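Local coordinates for protein EmGH1 (Erythrobacter marinus, PDB 5Z87) that probably hydrolyses beta-glucosidic linkages, as a member of glycosyl hydrolase family 3, at residues R67-M72 / A95-G100; M109-E114 / A125-E130; D553-I558 / T628-V633; L579-P584 / I597-Y602. All coordinates share one frame; numbering follows the deposited sequence.

Contact 1: R67-M72 / A95-G100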
# COMPACT_ATOMS: atom_id res chain seq x y z
N ARG A 67 -25.44 -10.49 21.62
CA ARG A 67 -24.71 -11.56 22.27
C ARG A 67 -25.65 -12.39 23.13
O ARG A 67 -26.56 -11.86 23.77
CB ARG A 67 -23.57 -10.99 23.12
CG ARG A 67 -22.30 -11.80 23.01
CD ARG A 67 -21.16 -11.16 23.77
NE ARG A 67 -20.44 -10.22 22.93
CZ ARG A 67 -19.41 -10.55 22.16
NH1 ARG A 67 -18.83 -9.62 21.39
NH2 ARG A 67 -18.97 -11.81 22.15
N ALA A 68 -25.42 -13.70 23.14
CA ALA A 68 -26.33 -14.64 23.79
C ALA A 68 -26.45 -14.40 25.29
O ALA A 68 -27.53 -14.63 25.86
CB ALA A 68 -25.86 -16.07 23.53
N ALA A 69 -25.38 -13.96 25.95
CA ALA A 69 -25.25 -14.12 27.39
C ALA A 69 -26.42 -13.49 28.15
O ALA A 69 -26.94 -14.09 29.10
CB ALA A 69 -23.93 -13.52 27.88
N ASP A 70 -26.84 -12.28 27.78
CA ASP A 70 -27.88 -11.59 28.53
C ASP A 70 -29.27 -12.14 28.24
O ASP A 70 -30.16 -12.04 29.09
CB ASP A 70 -27.87 -10.10 28.22
CG ASP A 70 -26.73 -9.38 28.92
OD1 ASP A 70 -25.90 -10.07 29.57
OD2 ASP A 70 -26.68 -8.14 28.83
N VAL A 71 -29.48 -12.69 27.04
CA VAL A 71 -30.72 -13.40 26.76
C VAL A 71 -30.79 -14.69 27.57
O VAL A 71 -31.82 -15.00 28.17
CB VAL A 71 -30.82 -13.67 25.24
CG1 VAL A 71 -32.12 -14.36 24.90
CG2 VAL A 71 -30.67 -12.36 24.47
N MET A 72 -29.68 -15.42 27.65
CA MET A 72 -29.70 -16.71 28.33
C MET A 72 -29.84 -16.55 29.84
O MET A 72 -30.55 -17.33 30.49
CB MET A 72 -28.43 -17.49 28.00
CG MET A 72 -28.32 -17.87 26.56
SD MET A 72 -26.72 -18.62 26.21
CE MET A 72 -26.88 -20.26 26.90
N ALA A 95 -23.28 -18.51 22.31
CA ALA A 95 -24.07 -19.10 23.39
C ALA A 95 -23.32 -20.17 24.15
O ALA A 95 -23.79 -20.61 25.20
CB ALA A 95 -25.37 -19.69 22.83
N SER A 96 -22.16 -20.60 23.64
CA SER A 96 -21.39 -21.64 24.31
C SER A 96 -20.91 -21.19 25.68
O SER A 96 -20.91 -21.97 26.64
CB SER A 96 -20.22 -22.03 23.43
OG SER A 96 -19.76 -20.88 22.73
N LEU A 97 -20.49 -19.92 25.80
CA LEU A 97 -20.02 -19.32 27.06
C LEU A 97 -18.86 -20.17 27.59
O LEU A 97 -17.97 -20.54 26.82
CB LEU A 97 -21.19 -19.14 28.02
CG LEU A 97 -22.43 -18.40 27.54
CD1 LEU A 97 -23.53 -18.45 28.60
CD2 LEU A 97 -22.10 -16.96 27.18
N GLU A 98 -18.84 -20.51 28.88
CA GLU A 98 -17.78 -21.34 29.44
C GLU A 98 -18.20 -22.79 29.60
O GLU A 98 -17.58 -23.53 30.37
CB GLU A 98 -17.31 -20.76 30.77
CG GLU A 98 -16.75 -19.33 30.67
CD GLU A 98 -15.23 -19.31 30.44
OE1 GLU A 98 -14.74 -18.36 29.78
OE2 GLU A 98 -14.53 -20.25 30.90
N ALA A 99 -19.22 -23.23 28.87
CA ALA A 99 -19.81 -24.54 29.08
C ALA A 99 -19.20 -25.60 28.17
O ALA A 99 -18.88 -25.32 27.01
CB ALA A 99 -21.33 -24.49 28.87
N GLY A 100 -19.07 -26.82 28.71
CA GLY A 100 -18.69 -27.96 27.92
C GLY A 100 -19.82 -28.41 27.01
O GLY A 100 -20.93 -27.87 27.02
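The flat group that matters between Met72 and Ala95 is a peptide carbonyl rather than a ring: Met72 CE sits 3.5 Å from Ala95 O, and its SD lies beside the same oxygen. No ring or charged plane takes part across the two segments; the Arg67 guanidinium makes a cation-pi contact with Trp314 outside them. The rest is apolar. Ala68 CB presses on the alanine opposite, 3.5 Å from Ala95 CA and 3.7 Å from Ala95 CB, where the two backbones come nearest. Met72 starts with CG anti to its carbonyl carbon (chi1 -65°), runs out extended, and then bends at chi3 (75°). SD thus lands 3.8 Å from Ala95 CB, while CE curls round to the carbonyl. The ends of Met72 and Leu97 meet head-on, Met72 SD 4.0 Å from Leu97 CD1. The other branch, Leu97 CD2, touches Ala69 CB. In the barrel-type N-terminal domain of family 3, this joins helix 68-73 to the loop between strand 91-93 and helix 101-116. Leu97 holds the second position of a type II' turn from Ser96 to Ala99, a place often taken by glycine, and the turn is closed by Ala99 N to Ser96 O at 3.1 Å. Trimming Met72 to an alanine would probably leave Ala95 CB and Leu97 CD1 without their shared neighbour and open a gap against helix 101-116, where the Met72 side chain also packs on Ala107 and Met111. Gly100 then occupies the N-cap position of that helix.

Contact 2: M109-E114 / A125-E130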
# COMPACT_ATOMS: atom_id res chain seq x y z
N MET A 109 -30.89 -25.35 24.55
CA MET A 109 -32.26 -25.85 24.57
C MET A 109 -33.14 -24.98 25.46
O MET A 109 -34.17 -24.47 25.03
CB MET A 109 -32.28 -27.30 25.03
CG MET A 109 -31.85 -28.24 23.93
SD MET A 109 -31.18 -29.73 24.63
CE MET A 109 -32.68 -30.63 25.05
N ALA A 110 -32.69 -24.74 26.70
CA ALA A 110 -33.44 -23.88 27.61
C ALA A 110 -33.68 -22.51 27.00
O ALA A 110 -34.80 -21.98 27.09
CB ALA A 110 -32.69 -23.76 28.94
N MET A 111 -32.66 -21.92 26.37
CA MET A 111 -32.82 -20.58 25.80
C MET A 111 -33.75 -20.60 24.60
O MET A 111 -34.59 -19.71 24.44
CB MET A 111 -31.45 -20.00 25.38
CG MET A 111 -31.51 -18.58 24.78
SD MET A 111 -30.21 -18.24 23.53
CE MET A 111 -30.92 -19.11 22.13
N GLN A 112 -33.63 -21.62 23.75
CA GLN A 112 -34.50 -21.71 22.59
C GLN A 112 -35.97 -21.84 23.00
O GLN A 112 -36.85 -21.28 22.34
CB GLN A 112 -34.08 -22.89 21.71
CG GLN A 112 -32.80 -22.63 20.95
CD GLN A 112 -33.02 -21.76 19.73
OE1 GLN A 112 -33.67 -20.72 19.79
NE2 GLN A 112 -32.49 -22.21 18.60
N GLN A 113 -36.23 -22.57 24.09
CA GLN A 113 -37.60 -22.71 24.59
C GLN A 113 -38.16 -21.36 25.01
O GLN A 113 -39.33 -21.06 24.75
CB GLN A 113 -37.62 -23.71 25.76
CG GLN A 113 -38.98 -24.24 26.19
CD GLN A 113 -38.88 -25.30 27.31
OE1 GLN A 113 -38.30 -26.38 27.10
NE2 GLN A 113 -39.42 -25.00 28.49
N GLU A 114 -37.32 -20.51 25.63
CA GLU A 114 -37.72 -19.14 25.94
C GLU A 114 -38.00 -18.34 24.67
O GLU A 114 -38.90 -17.50 24.64
CB GLU A 114 -36.63 -18.44 26.74
CG GLU A 114 -36.35 -19.06 28.07
CD GLU A 114 -37.39 -18.69 29.12
OE1 GLU A 114 -38.28 -17.85 28.81
OE2 GLU A 114 -37.31 -19.24 30.24
N ALA A 125 -34.29 -19.11 17.48
CA ALA A 125 -33.16 -18.25 17.16
C ALA A 125 -32.12 -18.99 16.32
O ALA A 125 -31.92 -20.20 16.47
CB ALA A 125 -32.52 -17.73 18.44
N PHE A 126 -31.47 -18.26 15.41
CA PHE A 126 -30.15 -18.69 14.96
C PHE A 126 -29.21 -18.61 16.16
O PHE A 126 -29.28 -17.67 16.96
CB PHE A 126 -29.62 -17.81 13.81
CG PHE A 126 -29.85 -18.39 12.44
CD1 PHE A 126 -29.44 -19.68 12.13
CD2 PHE A 126 -30.50 -17.66 11.45
CE1 PHE A 126 -29.67 -20.22 10.86
CE2 PHE A 126 -30.72 -18.20 10.18
CZ PHE A 126 -30.31 -19.47 9.88
N VAL A 127 -28.36 -19.61 16.31
CA VAL A 127 -27.37 -19.65 17.37
C VAL A 127 -26.02 -19.64 16.67
O VAL A 127 -25.58 -20.66 16.13
CB VAL A 127 -27.52 -20.88 18.27
CG1 VAL A 127 -26.44 -20.90 19.35
CG2 VAL A 127 -28.91 -20.90 18.90
N PHE A 128 -25.36 -18.48 16.65
CA PHE A 128 -24.16 -18.28 15.84
C PHE A 128 -22.92 -18.50 16.70
O PHE A 128 -22.80 -17.91 17.78
CB PHE A 128 -24.12 -16.87 15.24
CG PHE A 128 -25.11 -16.64 14.13
CD1 PHE A 128 -25.01 -17.34 12.94
CD2 PHE A 128 -26.13 -15.70 14.27
CE1 PHE A 128 -25.92 -17.13 11.90
CE2 PHE A 128 -27.02 -15.47 13.24
CZ PHE A 128 -26.93 -16.21 12.05
N GLU A 129 -22.01 -19.34 16.22
CA GLU A 129 -20.73 -19.55 16.90
C GLU A 129 -19.61 -19.29 15.90
O GLU A 129 -19.86 -19.03 14.72
CB GLU A 129 -20.65 -20.96 17.50
CG GLU A 129 -21.76 -21.24 18.55
CD GLU A 129 -21.53 -20.53 19.87
OE1 GLU A 129 -22.47 -20.48 20.69
OE2 GLU A 129 -20.41 -20.02 20.09
N GLU A 130 -18.37 -19.33 16.37
CA GLU A 130 -17.19 -19.19 15.51
C GLU A 130 -16.62 -20.57 15.24
O GLU A 130 -16.48 -21.38 16.16
CB GLU A 130 -16.12 -18.31 16.15
CG GLU A 130 -16.60 -16.94 16.57
CD GLU A 130 -16.74 -15.98 15.39
OE1 GLU A 130 -17.16 -14.83 15.64
OE2 GLU A 130 -16.41 -16.37 14.25
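Gln112 reaches Ala125 through a folded side chain: CG stands beside the backbone N, anti to the carbonyl carbon, and a second bend (chi2 -78°) swings the amide out of the helix toward the strand. The two segments belong to the beta-alpha-beta unit of strand 91-93, helix 101-116 and strand 126-129 in the barrel-type N-terminal domain, so the amide ties the helix to the residue just before the strand it leads into. It grips Ala125 at both ends of the residue. The N-H of Ala125 points into a lone pair of Gln112 OE1, in the carbonyl plane, at 2.9 Å, and Gln112 NE2 gives one of its hydrogens to Ala125 O at 3.0 Å. This pair of bonds fixes the flip of the buried amide and engages both its oxygen and its nitrogen. Ala125 O also takes a weak bond from Gln175. Just past the end of the strand, Glu130 lines the pocket that holds dithiothreitol and hydrogen-bonds it. Apolar cover comes from Met111, whose CE lies 4.2 Å from Val127 CG2 and 4.3 Å from Ala125 CB. Val127 CG2 also rests 3.8 Å from the nitrogen of the gripping amide, Gln112 NE2.

Contact 3: D553-I558 / T628-V633. With EDO (1,2-ethanediol), chain L.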
# COMPACT_ATOMS: atom_id res chain seq x y z
N ASP A 553 4.58 -3.64 12.62
CA ASP A 553 5.32 -2.87 11.63
C ASP A 553 6.68 -3.48 11.33
O ASP A 553 7.61 -2.78 10.94
CB ASP A 553 5.48 -1.42 12.09
CG ASP A 553 6.13 -1.32 13.45
OD1 ASP A 553 6.49 -2.39 13.99
OD2 ASP A 553 6.27 -0.20 13.98
N ASP A 554 6.80 -4.79 11.52
CA ASP A 554 8.05 -5.52 11.38
C ASP A 554 7.68 -6.99 11.26
O ASP A 554 6.76 -7.45 11.93
CB ASP A 554 8.96 -5.26 12.59
CG ASP A 554 10.26 -6.05 12.55
OD1 ASP A 554 10.73 -6.40 11.45
OD2 ASP A 554 10.83 -6.30 13.63
N LEU A 555 8.39 -7.71 10.40
CA LEU A 555 8.09 -9.11 10.15
C LEU A 555 9.16 -10.06 10.67
O LEU A 555 9.01 -11.28 10.53
CB LEU A 555 7.86 -9.34 8.65
CG LEU A 555 6.68 -8.54 8.06
CD1 LEU A 555 6.64 -8.66 6.53
CD2 LEU A 555 5.35 -8.97 8.70
N GLU A 556 10.24 -9.54 11.24
CA GLU A 556 11.21 -10.40 11.90
C GLU A 556 10.61 -11.03 13.15
O GLU A 556 9.60 -10.56 13.70
CB GLU A 556 12.45 -9.62 12.30
CG GLU A 556 13.63 -9.81 11.38
CD GLU A 556 14.30 -11.15 11.54
OE1 GLU A 556 13.80 -12.02 12.30
OE2 GLU A 556 15.35 -11.32 10.89
N LEU A 557 11.26 -12.10 13.61
CA LEU A 557 11.00 -12.62 14.95
C LEU A 557 11.12 -11.51 15.98
O LEU A 557 12.11 -10.78 16.02
CB LEU A 557 11.98 -13.74 15.28
CG LEU A 557 11.96 -14.88 14.29
CD1 LEU A 557 12.91 -15.96 14.77
CD2 LEU A 557 10.53 -15.40 14.19
N ILE A 558 10.10 -11.38 16.80
CA ILE A 558 10.05 -10.27 17.73
C ILE A 558 11.00 -10.53 18.90
O ILE A 558 11.23 -11.68 19.30
CB ILE A 558 8.61 -10.03 18.20
CG1 ILE A 558 8.50 -8.70 18.94
CG2 ILE A 558 8.12 -11.16 19.10
CD1 ILE A 558 7.07 -8.22 19.06
N THR A 628 3.63 -15.55 -0.15
CA THR A 628 5.02 -15.21 -0.39
C THR A 628 5.60 -14.67 0.90
O THR A 628 4.93 -13.92 1.62
CB THR A 628 5.15 -14.18 -1.52
OG1 THR A 628 4.75 -14.77 -2.75
CG2 THR A 628 6.60 -13.68 -1.66
N ILE A 629 6.83 -15.05 1.22
CA ILE A 629 7.51 -14.48 2.39
C ILE A 629 8.54 -13.47 1.88
O ILE A 629 9.56 -13.85 1.29
CB ILE A 629 8.18 -15.56 3.25
CG1 ILE A 629 7.14 -16.60 3.74
CG2 ILE A 629 8.89 -14.89 4.42
CD1 ILE A 629 6.05 -15.99 4.62
N VAL A 630 8.27 -12.18 2.10
CA VAL A 630 9.23 -11.15 1.68
C VAL A 630 10.38 -11.11 2.67
O VAL A 630 10.27 -11.57 3.81
CB VAL A 630 8.56 -9.77 1.54
CG1 VAL A 630 7.43 -9.82 0.50
CG2 VAL A 630 8.03 -9.31 2.90
N ARG A 631 11.51 -10.54 2.23
CA ARG A 631 12.67 -10.47 3.11
C ARG A 631 12.44 -9.50 4.26
O ARG A 631 12.89 -9.75 5.39
CB ARG A 631 13.91 -10.07 2.30
CG ARG A 631 14.52 -11.24 1.61
CD ARG A 631 15.55 -10.90 0.56
NE ARG A 631 15.68 -12.07 -0.29
CZ ARG A 631 16.42 -13.13 0.02
NH1 ARG A 631 17.14 -13.13 1.13
NH2 ARG A 631 16.44 -14.19 -0.79
N ASN A 632 11.77 -8.39 4.01
CA ASN A 632 11.53 -7.44 5.08
C ASN A 632 10.29 -6.64 4.75
O ASN A 632 9.87 -6.56 3.59
CB ASN A 632 12.74 -6.52 5.30
CG ASN A 632 12.96 -5.56 4.14
OD1 ASN A 632 12.28 -4.55 4.01
ND2 ASN A 632 13.95 -5.87 3.31
N VAL A 633 9.74 -6.03 5.79
CA VAL A 633 8.48 -5.33 5.71
C VAL A 633 8.55 -4.11 4.79
O VAL A 633 7.52 -3.60 4.35
CB VAL A 633 8.04 -4.95 7.14
CG1 VAL A 633 8.93 -3.82 7.70
CG2 VAL A 633 6.59 -4.55 7.15
C1 EDO L . 9.37 -0.43 16.80
O1 EDO L . 9.53 -0.31 18.22
C2 EDO L . 9.83 -1.82 16.36
O2 EDO L . 9.12 -2.24 15.19
O HOH W 1 10.68 -7.06 8.48
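Two irregular loops of the family 3 C-terminal domain meet beside the subunit interface, where Leu555 packs against Val630 and Val633. Leu555 CD1 touches Val630 CG2 at 3.9 Å, and Leu555 CG lies equally far from Val633 CB, the side chains slanting across one another. Val633 carries CG1 between its own backbone N and carbonyl carbon (chi1 72°), which turns that methyl away from the leucine to lie 3.6 Å from Asp553 O. A single water spans the loops by polar means, accepting from Leu555 N at 3.1 Å and from Val633 N at 3.0 Å, so two backbone N-H groups are served at once. Asp553 faces the dimer: its OD2 bonds Ser654, Gln635 and Asn632 of the second subunit, while OD1 takes a hydrogen bond from O2 of an ethanediol, probably a leftover of crystallisation, at 2.9 Å. The loop 553-558 is stiffened from within. Leu557 N bonds Glu556 OE1, whose carboxylate also reaches Asn562 and Val589. Just upstream, Glu556 N gives a nearly straight bond (173°) to Asp554 OD1 at 3.2 Å, arriving from above the carboxylate plane, and this side-chain-to-backbone bond makes 554-556 an Asx turn.

Contact 4: L579-P584 / I597-Y602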
# COMPACT_ATOMS: atom_id res chain seq x y z
N LEU A 579 9.01 -23.19 13.61
CA LEU A 579 8.34 -21.89 13.73
C LEU A 579 6.86 -22.10 14.07
O LEU A 579 6.14 -22.82 13.36
CB LEU A 579 8.48 -21.08 12.44
CG LEU A 579 9.90 -20.63 12.07
CD1 LEU A 579 9.91 -20.04 10.69
CD2 LEU A 579 10.40 -19.62 13.05
N ILE A 580 6.43 -21.45 15.14
CA ILE A 580 5.05 -21.49 15.62
C ILE A 580 4.61 -20.05 15.79
O ILE A 580 5.28 -19.28 16.49
CB ILE A 580 4.93 -22.28 16.94
CG1 ILE A 580 5.38 -23.73 16.71
CG2 ILE A 580 3.50 -22.22 17.51
CD1 ILE A 580 5.65 -24.51 18.01
N HIS A 581 3.51 -19.68 15.13
CA HIS A 581 3.19 -18.26 14.90
C HIS A 581 1.87 -18.13 14.13
O HIS A 581 1.41 -19.08 13.48
CB HIS A 581 4.29 -17.57 14.10
CG HIS A 581 4.58 -18.23 12.79
ND1 HIS A 581 4.24 -17.67 11.57
CD2 HIS A 581 5.16 -19.42 12.50
CE1 HIS A 581 4.62 -18.47 10.59
NE2 HIS A 581 5.16 -19.55 11.12
N GLY A 582 1.29 -16.93 14.19
CA GLY A 582 0.10 -16.61 13.41
C GLY A 582 0.36 -16.07 12.01
O GLY A 582 0.22 -16.80 11.03
N ARG A 583 0.73 -14.80 11.90
CA ARG A 583 1.00 -14.20 10.59
C ARG A 583 2.21 -14.84 9.91
O ARG A 583 3.09 -15.40 10.58
CB ARG A 583 1.25 -12.71 10.74
CG ARG A 583 2.47 -12.43 11.61
CD ARG A 583 2.97 -11.00 11.48
NE ARG A 583 1.90 -10.03 11.72
CZ ARG A 583 1.49 -9.68 12.93
NH1 ARG A 583 2.06 -10.21 14.01
NH2 ARG A 583 0.51 -8.78 13.06
N PRO A 584 2.30 -14.75 8.59
CA PRO A 584 3.57 -15.09 7.93
C PRO A 584 4.68 -14.22 8.49
O PRO A 584 4.53 -13.00 8.60
CB PRO A 584 3.30 -14.78 6.45
CG PRO A 584 1.79 -14.83 6.31
CD PRO A 584 1.28 -14.30 7.62
N ILE A 597 14.68 -25.56 9.01
CA ILE A 597 13.56 -24.81 9.58
C ILE A 597 12.26 -25.46 9.16
O ILE A 597 12.02 -25.67 7.96
CB ILE A 597 13.58 -23.33 9.17
CG1 ILE A 597 14.93 -22.69 9.51
CG2 ILE A 597 12.45 -22.58 9.87
CD1 ILE A 597 15.08 -21.30 8.99
N LEU A 598 11.42 -25.80 10.14
CA LEU A 598 10.04 -26.20 9.91
C LEU A 598 9.15 -25.00 10.18
O LEU A 598 9.38 -24.25 11.14
CB LEU A 598 9.64 -27.35 10.84
CG LEU A 598 10.30 -28.70 10.59
CD1 LEU A 598 9.75 -29.75 11.53
CD2 LEU A 598 10.07 -29.10 9.15
N ASP A 599 8.14 -24.80 9.34
CA ASP A 599 7.16 -23.74 9.57
C ASP A 599 5.83 -24.41 9.88
O ASP A 599 5.21 -25.01 9.00
CB ASP A 599 7.05 -22.80 8.38
CG ASP A 599 6.47 -21.44 8.78
OD1 ASP A 599 5.73 -21.37 9.80
OD2 ASP A 599 6.78 -20.44 8.09
N ALA A 600 5.39 -24.30 11.14
CA ALA A 600 4.19 -25.00 11.57
C ALA A 600 3.00 -24.08 11.71
O ALA A 600 1.89 -24.56 11.96
CB ALA A 600 4.45 -25.72 12.90
N PHE A 601 3.20 -22.77 11.56
CA PHE A 601 2.17 -21.78 11.83
C PHE A 601 1.56 -22.07 13.20
O PHE A 601 2.25 -21.97 14.22
CB PHE A 601 1.17 -21.77 10.66
CG PHE A 601 1.68 -20.94 9.48
CD1 PHE A 601 1.53 -19.56 9.48
CD2 PHE A 601 2.37 -21.54 8.44
CE1 PHE A 601 2.01 -18.79 8.43
CE2 PHE A 601 2.86 -20.78 7.38
CZ PHE A 601 2.68 -19.40 7.37
N TYR A 602 0.28 -22.42 13.27
CA TYR A 602 -0.30 -22.94 14.51
C TYR A 602 -0.81 -24.32 14.17
O TYR A 602 -1.77 -24.44 13.39
CB TYR A 602 -1.42 -22.05 15.05
CG TYR A 602 -0.95 -20.74 15.63
CD1 TYR A 602 0.18 -20.68 16.44
CD2 TYR A 602 -1.63 -19.56 15.37
CE1 TYR A 602 0.61 -19.48 16.98
CE2 TYR A 602 -1.22 -18.36 15.92
CZ TYR A 602 -0.09 -18.32 16.72
OH TYR A 602 0.34 -17.13 17.27
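Backbone bonds come first, zipping Leu579 to the neighbouring strand: Leu579 N gives to Leu598 O at 2.7 Å and Ala600 N to Leu579 O at 2.8 Å. Just past strand 574-580, His581 N reaches Phe601 O, also at 2.8 Å. Among side-chain polar contacts, the His581 ring is held from two sides. ND1 gives to Arg583 O at 2.7 Å, exactly in the ring plane, while NE2 points to Asp599 OD1 at a modelled distance so short that its value is doubtful. With its CG set between backbone N and carbonyl carbon (chi1 57°), the imidazole can meet both acceptors. Aromatic contacts follow. His581 and Phe601 lie obliquely, centroids 4.4 Å apart and planes at 36°, with His581 CE1 over the Phe601 face; Phe601 CA in turn makes a CH-pi contact over the imidazole. Gly582 O sits at the Phe601 edge. Tyr602 spreads its ring across the 581-582 peptide, His581 O standing 3.3 Å above its centre. Putting an alanine at Tyr602 would probably bare this peptide and strip Ile580 CG2 of its neighbour at the ring edge. Apolar contacts finish the interface, Leu579 CD1 meeting Ile597 CG2 at 3.7 Å. Strand 574-580, helix 588-593 and strand 596-601 form a beta-alpha-beta unit, and this is the parallel pairing of its two strands within the mixed sheet of the C-terminal domain.

Contacts 1 and 2 sit side by side in the N-terminal domain and touch: Glu129 of contact 2 holds Ala95 and Ser96 of contact 1, and Met72 packs on Met111. Contact 3 borders contact 4 in the C-terminal domain, where Ile629 leans on Pro584, and contact 4 nests inside the chain loop that contact 3 closes. Contacts 2 and 4 each join parts of a beta-alpha-beta unit and are buried, one with an amide clamp between helix and strand, the other with paired strands and aromatic rings. Contact 1, partly exposed, relies on methyls and a thioether. Contact 3, though buried, adds a bridging water and lies against the second subunit.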